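Local coordinates for protein leucyl aminopeptidase (PDB 5NSM) that probably removes N-terminal residues, leucine among them, from peptides as a hexameric metal-dependent M17 aminopeptidase with two manganese ions in its active site, at residues R211-P216 with M309-G314; S285-G290 with D380-A385; V292-G297 with A342-G347; K349-D354 with I368-E373. All coordinates share one frame; numbering follows the deposited sequence.

Overall arrangement
All four contacts lie in the M17 catalytic domain and are buried. Interaction 1 lies deepest, its centre about 10 Å from that of the chain, and interaction 4 farthest out, at about 27 Å. Each supplies ligands to the manganese pair: Asp312 in interaction 1, Lys289 in interaction 2, Asp294 in interaction 3, Asp371 and Glu373 in interaction 4. Interactions 2 and 3 share the central sheet, because strand 334-344 pairs with both 283-291 and 293-294. Interaction 2 is purely apolar and meets no other subunit. Interaction 1 mixes apolar packing with a lysine-to-carbonyl hydrogen bond and a bridging water. Interactions 3 and 4 are rich in hydrogen bonds and, like interaction 1, reach subunit interfaces.

Interaction 1. Residues R211-P216 with M309-G314; sequences RLVDAP and MKHDMG. With MN (manganese (II) ion), chain O.
The last turn of helix 196-214 packs against the short 3-10 turn at 309-311, with Val213 and His311 closest in backbone, their CA atoms 5.3 Å apart. Val213 sits at the middle. Its two methyls divide the work: CG1 lies 3.5 Å from His311 CD2, while CG2 rests on Gly314 CA and Met313 CE. The Val213 and His311 side chains cross at about a right angle. Val213 O also comes to the edge of the imidazole, in its plane, 3.4 Å from His311 CD2. Met313 bends at chi2 (56°) and chi3 (69°). This folds its methyl back toward the helix end, where Met313 CE lies 3.8 Å from Leu212 CB. Lys310 works differently. Its chain is extended beyond CG and runs beside the carbonyls of residues 213 to 215. Lys310 NZ then gives a hydrogen bond of 2.7 Å to Asp214 O, from 23° outside the carbonyl plane. A water accepts from Lys310 NZ, donates to Asp214 OD1 and bonds His311 NE2 at 2.9 Å. Asp214 OD2 pairs with His163, and OD1 also takes the N-H of Ala506. Beside the same turn, Asp312 OD2 binds a manganese ion at 1.9 Å. Lys310 N bonds Asp354 of a second subunit, so the turn also lies at an interface. The lysine thus serves a backbone carbonyl at the end of a helix. The positive charge there would probably be eased by that carbonyl and, through the water, by Asp214.

Interaction 2. Residues S285-G290 with D380-A385; sequences SLVGKG and DGVFHA. With MN (manganese (II) ion), chain O.
Val287 meets helix 374-387 in a strand-on-helix layer of the alpha/beta catalytic domain. Strand 285-290 and helix segment 380-385 run nearly antiparallel, at 162°, with their axes 8.3 Å apart at closest approach. The tight part is around Val287. Its CG1 stands anti to the backbone N (chi1 -175°) and presses on the helix backbone, where Val287 CG1 lies 3.8 Å from Gly381 C. Gly381 has no side chain, which lets the methyl come this close. The other methyl, Val287 CG2, reaches along the helix to Val382 CG1 and to Ala385 CB, the latter at 4.0 Å. Ala385, one turn on from Gly381, also touches Ser285, CB to CB at 3.8 Å. No hydrogen bond crosses between the segments. The hydroxyl of Ser285 instead bonds Ser336 on the neighbouring strand 334-344.

The contact fades beyond Val287. Gly288, Lys289 and Gly290 lie past residues 380-385 and make no contact with them. This side does not lead to solvent: these residues are buried and lead toward the metal site. Strand 395-400 pairs with Ser285 and Val287 on one edge, and strand 334-344 with Leu286 on the other. Lys289 stretches out with all four torsions near 180°, and its NZ binds a manganese ion at 2.0 Å.

Interaction 3. Residues V292-G297 with A342-G347; sequences VYDCGG and AENAIG. With MN (manganese (II) ion), chain O; MN (manganese (II) ion), chain N.
Val292 starts the contact at a corner of the chain, where its N-H bonds Ala342 O at 3.0 Å. Tyr293 follows in extended form. Its carbonyl O takes the N-H of Asn344, N to O 3.0 Å; the donor stands almost in line with C=O (172°), though the bond bends at the hydrogen. Its side chain lies next to that of Glu343, pointing the same way, with ring and carboxylate nearly perpendicular. Glu343 OE2 approaches Tyr293 CB to 3.7 Å. Both polar ends go to a second subunit: Glu343 forms a salt bridge with its Arg352, and Tyr293 OH bonds its Asn353 O. Asp294 pairs with Asn344 in a parallel bridge, the short strand 293-294 continuing the central sheet of the M17 catalytic domain along the edge of 334-344. Both residues hold CG anti to the backbone N (chi1 -165° for Asp294), which sets them side by side on the opposite sheet face from Tyr293 and Glu343. Asn344 ND2 donates to Asp294 OD1 on its syn side, 33° out of the carboxylate plane, at 3.1 Å. It also donates to Thr370 O. With OD1 held by the amide, Asp294 OD2 bridges the two manganese ions, 2.0 Å from each. Cys295 N then bonds Asn344 O, just past the strand end. Cys295 SG packs 4.0 Å from Ile346 CB, in the loop after the strand. Gly296 has a positive phi and gives a weak N-H bond back to Asp294 OD1. At Gly297 the CA-H points to Ala345 O, and Gly297 O lies 3.6 Å from Ile346 CD1.

Interaction 4. Residues K349-D354 with I368-E373; sequences KSYRND and INTDAE. With MN (manganese (II) ion), chain N; MN (manganese (II) ion), chain O.
The side chains of Tyr351 and Thr370 run past one another head to tail, the threonine methyl over one face of the ring. Thr370 CG2 lies 3.9 Å from the centroid of the Tyr351 ring and 16° off the normal, a CH-pi contact. The phenol continues past the threonine side chain to its backbone, and Tyr351 OH donates to Thr370 O at 2.7 Å, from 31° outside the carbonyl plane. Asn353 comes from another direction, at about a right angle to Thr370. Its CG lies opposite the carbonyl carbon (chi1 -55°), which brings the amide to the turn, and Asn353 OD1 accepts Thr370 N at 2.8 Å. The threonine is therefore held at its N-H and its C=O by two different side chains. Its hydroxyl bonds Gly296 O and Ala299 N.

Thr370 sits in a type I turn, Asn369 to Ala372. Asn369 OD1 accepts from Asp371 N at 2.8 Å, an Asx turn. Asp371 binds one manganese ion through O and OD1, and Glu373 joins both ions, OE2 to that one and OE1 to the other. Asp354 makes a salt bridge to Lys307 of another subunit. The bonds to Thr370 thus fix the backbone just before the metal ligands, consistent with a second-shell role for Tyr351 and Asn353.

Interaction 1. Residues R211-P216 with M309-G314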
loop_
_atom_site.group_PDB
_atom_site.type_symbol
_atom_site.label_atom_id
_atom_site.label_comp_id
_atom_site.label_asym_id
_atom_site.label_seq_id
_atom_site.Cartn_x
_atom_site.Cartn_y
_atom_site.Cartn_z
ATOM N N ARG A 211 -7.369 -31.989 -14.888
ATOM C CA ARG A 211 -7.081 -31.497 -16.247
ATOM C C ARG A 211 -7.806 -30.183 -16.538
ATOM O O ARG A 211 -7.242 -29.247 -17.109
ATOM C CB ARG A 211 -7.483 -32.539 -17.307
ATOM C CG ARG A 211 -7.038 -32.176 -18.717
ATOM C CD ARG A 211 -7.356 -33.273 -19.734
ATOM N NE ARG A 211 -6.897 -32.867 -21.064
ATOM C CZ ARG A 211 -5.632 -32.850 -21.467
ATOM N NH1 ARG A 211 -4.654 -33.282 -20.673
ATOM N NH2 ARG A 211 -5.343 -32.375 -22.671
ATOM N N LEU A 212 -9.078 -30.163 -16.204
ATOM C CA LEU A 212 -9.948 -28.978 -16.443
ATOM C C LEU A 212 -9.482 -27.778 -15.623
ATOM O O LEU A 212 -9.456 -26.661 -16.087
ATOM C CB LEU A 212 -11.401 -29.272 -16.100
ATOM C CG LEU A 212 -12.084 -30.345 -16.967
ATOM C CD1 LEU A 212 -13.412 -30.752 -16.355
ATOM C CD2 LEU A 212 -12.290 -29.868 -18.401
ATOM N N VAL A 213 -9.052 -28.052 -14.415
ATOM C CA VAL A 213 -8.585 -27.012 -13.501
ATOM C C VAL A 213 -7.183 -26.476 -13.887
ATOM O O VAL A 213 -6.925 -25.278 -13.845
ATOM C CB VAL A 213 -8.673 -27.487 -12.039
ATOM C CG1 VAL A 213 -8.140 -26.444 -11.063
ATOM C CG2 VAL A 213 -10.113 -27.787 -11.682
ATOM N N ASP A 214 -6.292 -27.388 -14.226
ATOM C CA ASP A 214 -4.914 -27.047 -14.655
ATOM C C ASP A 214 -4.899 -26.263 -15.931
ATOM O O ASP A 214 -4.035 -25.437 -16.151
ATOM C CB ASP A 214 -4.071 -28.296 -14.930
ATOM C CG ASP A 214 -3.405 -28.874 -13.694
ATOM O OD1 ASP A 214 -3.087 -28.130 -12.744
ATOM O OD2 ASP A 214 -3.160 -30.102 -13.691
ATOM N N ALA A 215 -5.858 -26.527 -16.787
ATOM C CA ALA A 215 -5.854 -25.918 -18.135
ATOM C C ALA A 215 -5.921 -24.390 -18.061
ATOM O O ALA A 215 -6.727 -23.846 -17.318
ATOM C CB ALA A 215 -6.996 -26.449 -18.984
ATOM N N PRO A 216 -5.105 -23.709 -18.875
ATOM C CA PRO A 216 -5.170 -22.264 -18.896
ATOM C C PRO A 216 -6.464 -21.784 -19.522
ATOM O O PRO A 216 -7.059 -22.498 -20.323
ATOM C CB PRO A 216 -3.966 -21.886 -19.741
ATOM C CG PRO A 216 -3.841 -23.010 -20.703
ATOM C CD PRO A 216 -4.168 -24.217 -19.887
ATOM N N MET A 309 -6.011 -17.821 -11.049
ATOM C CA MET A 309 -7.473 -17.602 -11.090
ATOM C C MET A 309 -8.171 -18.409 -12.204
ATOM O O MET A 309 -9.376 -18.451 -12.292
ATOM C CB MET A 309 -7.832 -16.136 -11.178
ATOM C CG MET A 309 -7.651 -15.385 -9.847
ATOM S SD MET A 309 -8.577 -16.071 -8.458
ATOM C CE MET A 309 -7.222 -16.756 -7.526
ATOM N N LYS A 310 -7.380 -19.098 -13.009
ATOM C CA LYS A 310 -7.879 -20.211 -13.855
ATOM C C LYS A 310 -8.494 -21.364 -13.022
ATOM O O LYS A 310 -9.279 -22.140 -13.532
ATOM C CB LYS A 310 -6.768 -20.797 -14.737
ATOM C CG LYS A 310 -5.724 -21.590 -13.972
ATOM C CD LYS A 310 -4.622 -22.131 -14.866
ATOM C CE LYS A 310 -3.546 -22.814 -14.027
ATOM N NZ LYS A 310 -2.559 -23.566 -14.828
ATOM N N HIS A 311 -8.068 -21.480 -11.777
ATOM C CA HIS A 311 -8.620 -22.461 -10.838
ATOM C C HIS A 311 -10.021 -22.112 -10.344
ATOM O O HIS A 311 -10.637 -22.900 -9.640
ATOM C CB HIS A 311 -7.736 -22.636 -9.603
ATOM C CG HIS A 311 -6.362 -23.147 -9.884
ATOM N ND1 HIS A 311 -5.329 -22.998 -8.992
ATOM C CD2 HIS A 311 -5.839 -23.784 -10.959
ATOM C CE1 HIS A 311 -4.233 -23.528 -9.496
ATOM N NE2 HIS A 311 -4.514 -24.012 -10.692
ATOM N N ASP A 312 -10.531 -20.943 -10.727
ATOM C CA ASP A 312 -11.825 -20.435 -10.187
ATOM C C ASP A 312 -13.065 -21.194 -10.732
ATOM O O ASP A 312 -14.189 -20.873 -10.420
ATOM C CB ASP A 312 -11.989 -18.902 -10.381
ATOM C CG ASP A 312 -12.682 -18.233 -9.210
ATOM O OD1 ASP A 312 -12.579 -18.778 -8.093
ATOM O OD2 ASP A 312 -13.331 -17.148 -9.350
ATOM N N MET A 313 -12.813 -22.193 -11.561
ATOM C CA MET A 313 -13.862 -23.079 -12.059
ATOM C C MET A 313 -13.796 -24.464 -11.401
ATOM O O MET A 313 -14.383 -25.419 -11.884
ATOM C CB MET A 313 -13.856 -23.151 -13.594
ATOM C CG MET A 313 -12.504 -23.233 -14.281
ATOM S SD MET A 313 -11.506 -24.600 -13.714
ATOM C CE MET A 313 -12.430 -25.989 -14.373
ATOM N N GLY A 314 -13.029 -24.561 -10.329
ATOM C CA GLY A 314 -12.764 -25.839 -9.666
ATOM C C GLY A 314 -14.011 -26.499 -9.086
ATOM O O GLY A 314 -14.088 -27.709 -8.978
HETATM MN MN MN O . -14.068 -15.924 -8.068
HETATM O O HOH W 1 -2.476 -25.335 -12.355
HETATM O O HOH W 2 -12.522 -16.465 -6.836
#

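Interaction 2. Residues S285-G290 with D380-A385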
loop_
_atom_site.group_PDB
_atom_site.type_symbol
_atom_site.label_atom_id
_atom_site.label_comp_id
_atom_site.label_asym_id
_atom_site.label_seq_id
_atom_site.Cartn_x
_atom_site.Cartn_y
_atom_site.Cartn_z
ATOM N N SER A 285 -29.500 -32.048 -6.422
ATOM C CA SER A 285 -29.112 -31.013 -7.407
ATOM C C SER A 285 -27.741 -30.464 -7.068
ATOM O O SER A 285 -27.518 -29.959 -5.991
ATOM C CB SER A 285 -30.109 -29.882 -7.444
ATOM O OG SER A 285 -31.292 -30.234 -8.147
ATOM N N LEU A 286 -26.817 -30.636 -7.987
ATOM C CA LEU A 286 -25.486 -30.082 -7.868
ATOM C C LEU A 286 -25.407 -28.746 -8.602
ATOM O O LEU A 286 -25.948 -28.584 -9.685
ATOM C CB LEU A 286 -24.426 -31.012 -8.442
ATOM C CG LEU A 286 -24.460 -32.476 -7.990
ATOM C CD1 LEU A 286 -23.459 -33.292 -8.798
ATOM C CD2 LEU A 286 -24.170 -32.589 -6.508
ATOM N N VAL A 287 -24.697 -27.804 -8.006
ATOM C CA VAL A 287 -24.472 -26.478 -8.607
ATOM C C VAL A 287 -23.020 -26.071 -8.415
ATOM O O VAL A 287 -22.520 -26.073 -7.317
ATOM C CB VAL A 287 -25.379 -25.428 -7.974
ATOM C CG1 VAL A 287 -25.240 -24.087 -8.680
ATOM C CG2 VAL A 287 -26.833 -25.885 -8.017
ATOM N N GLY A 288 -22.343 -25.751 -9.508
ATOM C CA GLY A 288 -20.910 -25.433 -9.458
ATOM C C GLY A 288 -20.531 -24.076 -10.013
ATOM O O GLY A 288 -21.003 -23.666 -11.070
ATOM N N LYS A 289 -19.652 -23.405 -9.290
ATOM C CA LYS A 289 -19.078 -22.094 -9.715
ATOM C C LYS A 289 -18.083 -22.389 -10.817
ATOM O O LYS A 289 -17.039 -22.972 -10.579
ATOM C CB LYS A 289 -18.389 -21.340 -8.557
ATOM C CG LYS A 289 -17.688 -20.026 -8.927
ATOM C CD LYS A 289 -16.906 -19.391 -7.782
ATOM C CE LYS A 289 -16.150 -18.137 -8.248
ATOM N NZ LYS A 289 -15.203 -17.413 -7.347
ATOM N N GLY A 290 -18.440 -22.002 -12.024
ATOM C CA GLY A 290 -17.571 -22.197 -13.198
ATOM C C GLY A 290 -16.995 -20.896 -13.737
ATOM O O GLY A 290 -17.171 -20.552 -14.883
ATOM N N ASP A 380 -28.093 -17.545 -9.020
ATOM C CA ASP A 380 -28.905 -17.938 -10.202
ATOM C C ASP A 380 -28.922 -19.471 -10.390
ATOM O O ASP A 380 -29.937 -20.052 -10.715
ATOM C CB ASP A 380 -28.408 -17.264 -11.478
ATOM C CG ASP A 380 -28.981 -15.880 -11.669
ATOM O OD1 ASP A 380 -29.906 -15.482 -10.925
ATOM O OD2 ASP A 380 -28.515 -15.173 -12.579
ATOM N N GLY A 381 -27.777 -20.086 -10.162
ATOM C CA GLY A 381 -27.633 -21.551 -10.277
ATOM C C GLY A 381 -28.560 -22.312 -9.337
ATOM O O GLY A 381 -29.260 -23.217 -9.757
ATOM N N VAL A 382 -28.566 -21.938 -8.058
ATOM C CA VAL A 382 -29.369 -22.656 -7.060
ATOM C C VAL A 382 -30.856 -22.392 -7.245
ATOM O O VAL A 382 -31.676 -23.233 -6.913
ATOM C CB VAL A 382 -28.945 -22.393 -5.585
ATOM C CG1 VAL A 382 -27.497 -22.800 -5.365
ATOM C CG2 VAL A 382 -29.203 -20.946 -5.172
ATOM N N PHE A 383 -31.203 -21.201 -7.710
ATOM C CA PHE A 383 -32.622 -20.894 -7.985
ATOM C C PHE A 383 -33.094 -21.724 -9.178
ATOM O O PHE A 383 -34.172 -22.300 -9.170
ATOM C CB PHE A 383 -32.919 -19.436 -8.271
ATOM C CG PHE A 383 -34.414 -19.135 -8.344
ATOM C CD1 PHE A 383 -35.154 -18.896 -7.195
ATOM C CD2 PHE A 383 -35.078 -19.107 -9.576
ATOM C CE1 PHE A 383 -36.524 -18.634 -7.260
ATOM C CE2 PHE A 383 -36.439 -18.837 -9.648
ATOM C CZ PHE A 383 -37.163 -18.607 -8.487
ATOM N N HIS A 384 -32.242 -21.796 -10.181
ATOM C CA HIS A 384 -32.490 -22.680 -11.328
ATOM C C HIS A 384 -32.774 -24.108 -10.848
ATOM O O HIS A 384 -33.775 -24.723 -11.212
ATOM C CB HIS A 384 -31.320 -22.680 -12.299
ATOM C CG HIS A 384 -31.603 -23.441 -13.564
ATOM N ND1 HIS A 384 -32.400 -22.939 -14.576
ATOM C CD2 HIS A 384 -31.182 -24.658 -13.983
ATOM C CE1 HIS A 384 -32.459 -23.821 -15.555
ATOM N NE2 HIS A 384 -31.717 -24.865 -15.225
ATOM N N ALA A 385 -31.854 -24.630 -10.055
ATOM C CA ALA A 385 -31.945 -26.031 -9.589
ATOM C C ALA A 385 -33.179 -26.295 -8.769
ATOM O O ALA A 385 -33.768 -27.366 -8.843
ATOM C CB ALA A 385 -30.706 -26.421 -8.803
HETATM MN MN MN O . -14.068 -15.924 -8.068
HETATM O O HOH W 2 -12.522 -16.465 -6.836
#

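Interaction 3. Residues V292-G297 with A342-G347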
loop_
_atom_site.group_PDB
_atom_site.type_symbol
_atom_site.label_atom_id
_atom_site.label_comp_id
_atom_site.label_asym_id
_atom_site.label_seq_id
_atom_site.Cartn_x
_atom_site.Cartn_y
_atom_site.Cartn_z
ATOM N N VAL A 292 -14.338 -19.393 -15.176
ATOM C CA VAL A 292 -13.257 -19.852 -16.054
ATOM C C VAL A 292 -11.968 -19.017 -15.897
ATOM O O VAL A 292 -10.846 -19.499 -16.032
ATOM C CB VAL A 292 -13.906 -19.902 -17.441
ATOM C CG1 VAL A 292 -13.059 -19.331 -18.501
ATOM C CG2 VAL A 292 -14.324 -21.336 -17.737
ATOM N N TYR A 293 -12.180 -17.749 -15.608
ATOM C CA TYR A 293 -11.120 -16.849 -15.142
ATOM C C TYR A 293 -11.734 -15.655 -14.390
ATOM O O TYR A 293 -12.705 -15.079 -14.847
ATOM C CB TYR A 293 -10.269 -16.350 -16.300
ATOM C CG TYR A 293 -8.978 -15.664 -15.913
ATOM C CD1 TYR A 293 -7.912 -16.377 -15.381
ATOM C CD2 TYR A 293 -8.814 -14.300 -16.089
ATOM C CE1 TYR A 293 -6.722 -15.749 -15.029
ATOM C CE2 TYR A 293 -7.611 -13.667 -15.760
ATOM C CZ TYR A 293 -6.573 -14.397 -15.228
ATOM O OH TYR A 293 -5.396 -13.786 -14.895
ATOM N N ASP A 294 -11.172 -15.369 -13.216
ATOM C CA ASP A 294 -11.647 -14.313 -12.273
ATOM C C ASP A 294 -10.588 -13.239 -12.278
ATOM O O ASP A 294 -9.630 -13.307 -11.521
ATOM C CB ASP A 294 -11.885 -14.878 -10.827
ATOM C CG ASP A 294 -12.711 -13.950 -9.913
ATOM O OD1 ASP A 294 -13.002 -12.848 -10.400
ATOM O OD2 ASP A 294 -13.084 -14.302 -8.708
ATOM N N CYS A 295 -10.709 -12.287 -13.186
ATOM C CA CYS A 295 -9.792 -11.112 -13.164
ATOM C C CYS A 295 -10.213 -10.092 -12.086
ATOM O O CYS A 295 -9.473 -9.192 -11.750
ATOM C CB CYS A 295 -9.669 -10.433 -14.533
ATOM S SG CYS A 295 -10.882 -9.164 -14.934
ATOM N N GLY A 296 -11.414 -10.277 -11.568
ATOM C CA GLY A 296 -12.011 -9.374 -10.581
ATOM C C GLY A 296 -13.070 -8.431 -11.144
ATOM O O GLY A 296 -13.835 -7.806 -10.401
ATOM N N GLY A 297 -13.115 -8.347 -12.462
ATOM C CA GLY A 297 -13.947 -7.355 -13.155
ATOM C C GLY A 297 -13.386 -5.962 -12.914
ATOM O O GLY A 297 -12.182 -5.784 -12.752
ATOM N N ALA A 342 -18.920 -18.629 -16.596
ATOM C CA ALA A 342 -18.670 -17.247 -16.994
ATOM C C ALA A 342 -17.209 -16.903 -16.818
ATOM O O ALA A 342 -16.510 -17.499 -16.009
ATOM C CB ALA A 342 -19.547 -16.284 -16.188
ATOM N N GLU A 343 -16.757 -15.941 -17.604
ATOM C CA GLU A 343 -15.475 -15.286 -17.331
ATOM C C GLU A 343 -15.820 -13.950 -16.705
ATOM O O GLU A 343 -16.599 -13.195 -17.248
ATOM C CB GLU A 343 -14.594 -15.119 -18.566
ATOM C CG GLU A 343 -13.292 -14.376 -18.258
ATOM C CD GLU A 343 -12.274 -14.336 -19.380
ATOM O OE1 GLU A 343 -12.606 -14.636 -20.544
ATOM O OE2 GLU A 343 -11.101 -14.010 -19.095
ATOM N N ASN A 344 -15.194 -13.674 -15.579
ATOM C CA ASN A 344 -15.287 -12.367 -14.933
ATOM C C ASN A 344 -14.219 -11.464 -15.530
ATOM O O ASN A 344 -13.084 -11.386 -15.056
ATOM C CB ASN A 344 -15.138 -12.459 -13.416
ATOM C CG ASN A 344 -15.655 -11.225 -12.686
ATOM O OD1 ASN A 344 -16.337 -10.364 -13.265
ATOM N ND2 ASN A 344 -15.317 -11.121 -11.415
ATOM N N ALA A 345 -14.630 -10.744 -16.561
ATOM C CA ALA A 345 -13.705 -9.949 -17.405
ATOM C C ALA A 345 -13.857 -8.462 -17.188
ATOM O O ALA A 345 -14.804 -7.984 -16.577
ATOM C CB ALA A 345 -13.905 -10.278 -18.877
ATOM N N ILE A 346 -12.898 -7.733 -17.713
ATOM C CA ILE A 346 -12.884 -6.270 -17.585
ATOM C C ILE A 346 -12.986 -5.646 -18.972
ATOM O O ILE A 346 -12.246 -6.005 -19.890
ATOM C CB ILE A 346 -11.665 -5.732 -16.782
ATOM C CG1 ILE A 346 -11.827 -4.230 -16.529
ATOM C CG2 ILE A 346 -10.360 -6.021 -17.482
ATOM C CD1 ILE A 346 -10.926 -3.697 -15.445
ATOM N N GLY A 347 -13.902 -4.699 -19.102
ATOM C CA GLY A 347 -14.078 -3.977 -20.373
ATOM C C GLY A 347 -15.247 -3.019 -20.348
ATOM O O GLY A 347 -15.837 -2.808 -19.308
HETATM MN MN MN O . -14.068 -15.924 -8.068
HETATM MN MN MN N . -13.750 -12.911 -7.486
HETATM O O HOH W 2 -12.522 -16.465 -6.836
#

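Interaction 4. Residues K349-D354 with I368-E373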
loop_
_atom_site.group_PDB
_atom_site.type_symbol
_atom_site.label_atom_id
_atom_site.label_comp_id
_atom_site.label_asym_id
_atom_site.label_seq_id
_atom_site.Cartn_x
_atom_site.Cartn_y
_atom_site.Cartn_z
ATOM N N LYS A 349 -18.304 -3.409 -21.285
ATOM C CA LYS A 349 -19.611 -4.020 -20.896
ATOM C C LYS A 349 -19.636 -4.588 -19.485
ATOM O O LYS A 349 -20.610 -5.167 -19.046
ATOM C CB LYS A 349 -20.005 -5.095 -21.882
ATOM C CG LYS A 349 -20.106 -4.589 -23.307
ATOM C CD LYS A 349 -21.115 -5.390 -24.121
ATOM C CE LYS A 349 -20.568 -6.741 -24.536
ATOM N NZ LYS A 349 -21.688 -7.737 -24.683
ATOM N N SER A 350 -18.521 -4.405 -18.782
ATOM C CA SER A 350 -18.356 -4.856 -17.388
ATOM C C SER A 350 -19.498 -4.396 -16.512
ATOM O O SER A 350 -19.890 -3.229 -16.530
ATOM C CB SER A 350 -17.060 -4.348 -16.776
ATOM O OG SER A 350 -15.994 -5.246 -17.023
ATOM N N TYR A 351 -20.024 -5.321 -15.730
ATOM C CA TYR A 351 -20.954 -4.944 -14.664
ATOM C C TYR A 351 -20.156 -4.150 -13.596
ATOM O O TYR A 351 -18.981 -4.356 -13.400
ATOM C CB TYR A 351 -21.751 -6.128 -14.100
ATOM C CG TYR A 351 -21.105 -6.997 -13.029
ATOM C CD1 TYR A 351 -19.844 -7.574 -13.194
ATOM C CD2 TYR A 351 -21.809 -7.304 -11.865
ATOM C CE1 TYR A 351 -19.304 -8.406 -12.213
ATOM C CE2 TYR A 351 -21.264 -8.133 -10.887
ATOM C CZ TYR A 351 -20.019 -8.684 -11.065
ATOM O OH TYR A 351 -19.522 -9.469 -10.058
ATOM N N ARG A 352 -20.845 -3.224 -12.963
ATOM C CA ARG A 352 -20.176 -2.200 -12.193
ATOM C C ARG A 352 -20.381 -2.316 -10.720
ATOM O O ARG A 352 -21.325 -2.911 -10.263
ATOM C CB ARG A 352 -20.660 -0.814 -12.613
ATOM C CG ARG A 352 -20.526 -0.527 -14.091
ATOM C CD ARG A 352 -21.163 0.812 -14.362
ATOM N NE ARG A 352 -21.262 1.132 -15.777
ATOM C CZ ARG A 352 -22.278 0.799 -16.569
ATOM N NH1 ARG A 352 -22.234 1.160 -17.837
ATOM N NH2 ARG A 352 -23.324 0.098 -16.108
ATOM N N ASN A 353 -19.437 -1.717 -10.011
ATOM C CA ASN A 353 -19.551 -1.466 -8.567
ATOM C C ASN A 353 -20.513 -0.297 -8.393
ATOM O O ASN A 353 -20.126 0.847 -8.486
ATOM C CB ASN A 353 -18.185 -1.131 -7.933
ATOM C CG ASN A 353 -17.135 -2.194 -8.202
ATOM O OD1 ASN A 353 -17.267 -3.335 -7.755
ATOM N ND2 ASN A 353 -16.099 -1.835 -8.959
ATOM N N ASP A 354 -21.764 -0.642 -8.190
ATOM C CA ASP A 354 -22.980 0.282 -8.133
ATOM C C ASP A 354 -24.180 -0.275 -8.906
ATOM O O ASP A 354 -25.284 0.173 -8.704
ATOM C CB ASP A 354 -22.730 1.703 -8.683
ATOM C CG ASP A 354 -22.159 2.640 -7.651
ATOM O OD1 ASP A 354 -22.116 2.281 -6.458
ATOM O OD2 ASP A 354 -21.692 3.719 -8.048
ATOM N N ILE A 368 -21.557 -4.176 -4.760
ATOM C CA ILE A 368 -20.562 -3.394 -4.015
ATOM C C ILE A 368 -19.161 -3.642 -4.560
ATOM O O ILE A 368 -18.335 -2.726 -4.621
ATOM C CB ILE A 368 -20.532 -3.761 -2.514
ATOM C CG1 ILE A 368 -21.899 -3.573 -1.870
ATOM C CG2 ILE A 368 -19.488 -2.941 -1.744
ATOM C CD1 ILE A 368 -22.471 -2.180 -1.978
ATOM N N ASN A 369 -18.914 -4.890 -4.911
ATOM C CA ASN A 369 -17.621 -5.340 -5.406
ATOM C C ASN A 369 -17.791 -6.451 -6.438
ATOM O O ASN A 369 -18.256 -7.516 -6.135
ATOM C CB ASN A 369 -16.755 -5.805 -4.235
ATOM C CG ASN A 369 -15.308 -6.048 -4.610
ATOM O OD1 ASN A 369 -15.007 -6.750 -5.561
ATOM N ND2 ASN A 369 -14.400 -5.397 -3.884
ATOM N N THR A 370 -17.350 -6.181 -7.646
ATOM C CA THR A 370 -17.501 -7.098 -8.784
ATOM C C THR A 370 -16.677 -8.370 -8.665
ATOM O O THR A 370 -16.882 -9.306 -9.411
ATOM C CB THR A 370 -17.103 -6.443 -10.114
ATOM O OG1 THR A 370 -15.745 -5.983 -10.064
ATOM C CG2 THR A 370 -18.027 -5.292 -10.426
ATOM N N ASP A 371 -15.724 -8.365 -7.749
ATOM C CA ASP A 371 -14.823 -9.509 -7.514
ATOM C C ASP A 371 -15.403 -10.572 -6.568
ATOM O O ASP A 371 -14.828 -11.676 -6.438
ATOM C CB ASP A 371 -13.470 -9.090 -6.981
ATOM C CG ASP A 371 -12.444 -10.191 -7.096
ATOM O OD1 ASP A 371 -12.711 -11.274 -7.739
ATOM O OD2 ASP A 371 -11.351 -9.971 -6.568
ATOM N N ALA A 372 -16.540 -10.217 -5.991
ATOM C CA ALA A 372 -17.472 -11.146 -5.304
ATOM C C ALA A 372 -18.571 -11.613 -6.280
ATOM O O ALA A 372 -19.762 -11.484 -6.052
ATOM C CB ALA A 372 -18.089 -10.486 -4.091
ATOM N N GLU A 373 -18.098 -12.198 -7.354
ATOM C CA GLU A 373 -18.913 -12.637 -8.519
ATOM C C GLU A 373 -19.520 -14.048 -8.351
ATOM O O GLU A 373 -20.516 -14.373 -8.933
ATOM C CB GLU A 373 -18.041 -12.605 -9.779
ATOM C CG GLU A 373 -17.115 -13.799 -10.037
ATOM C CD GLU A 373 -15.922 -14.001 -9.092
ATOM O OE1 GLU A 373 -15.454 -15.201 -9.002
ATOM O OE2 GLU A 373 -15.370 -12.987 -8.537
HETATM MN MN MN N . -13.750 -12.911 -7.486
HETATM MN MN MN O . -14.068 -15.924 -8.068
HETATM O O HOH W 2 -12.522 -16.465 -6.836
#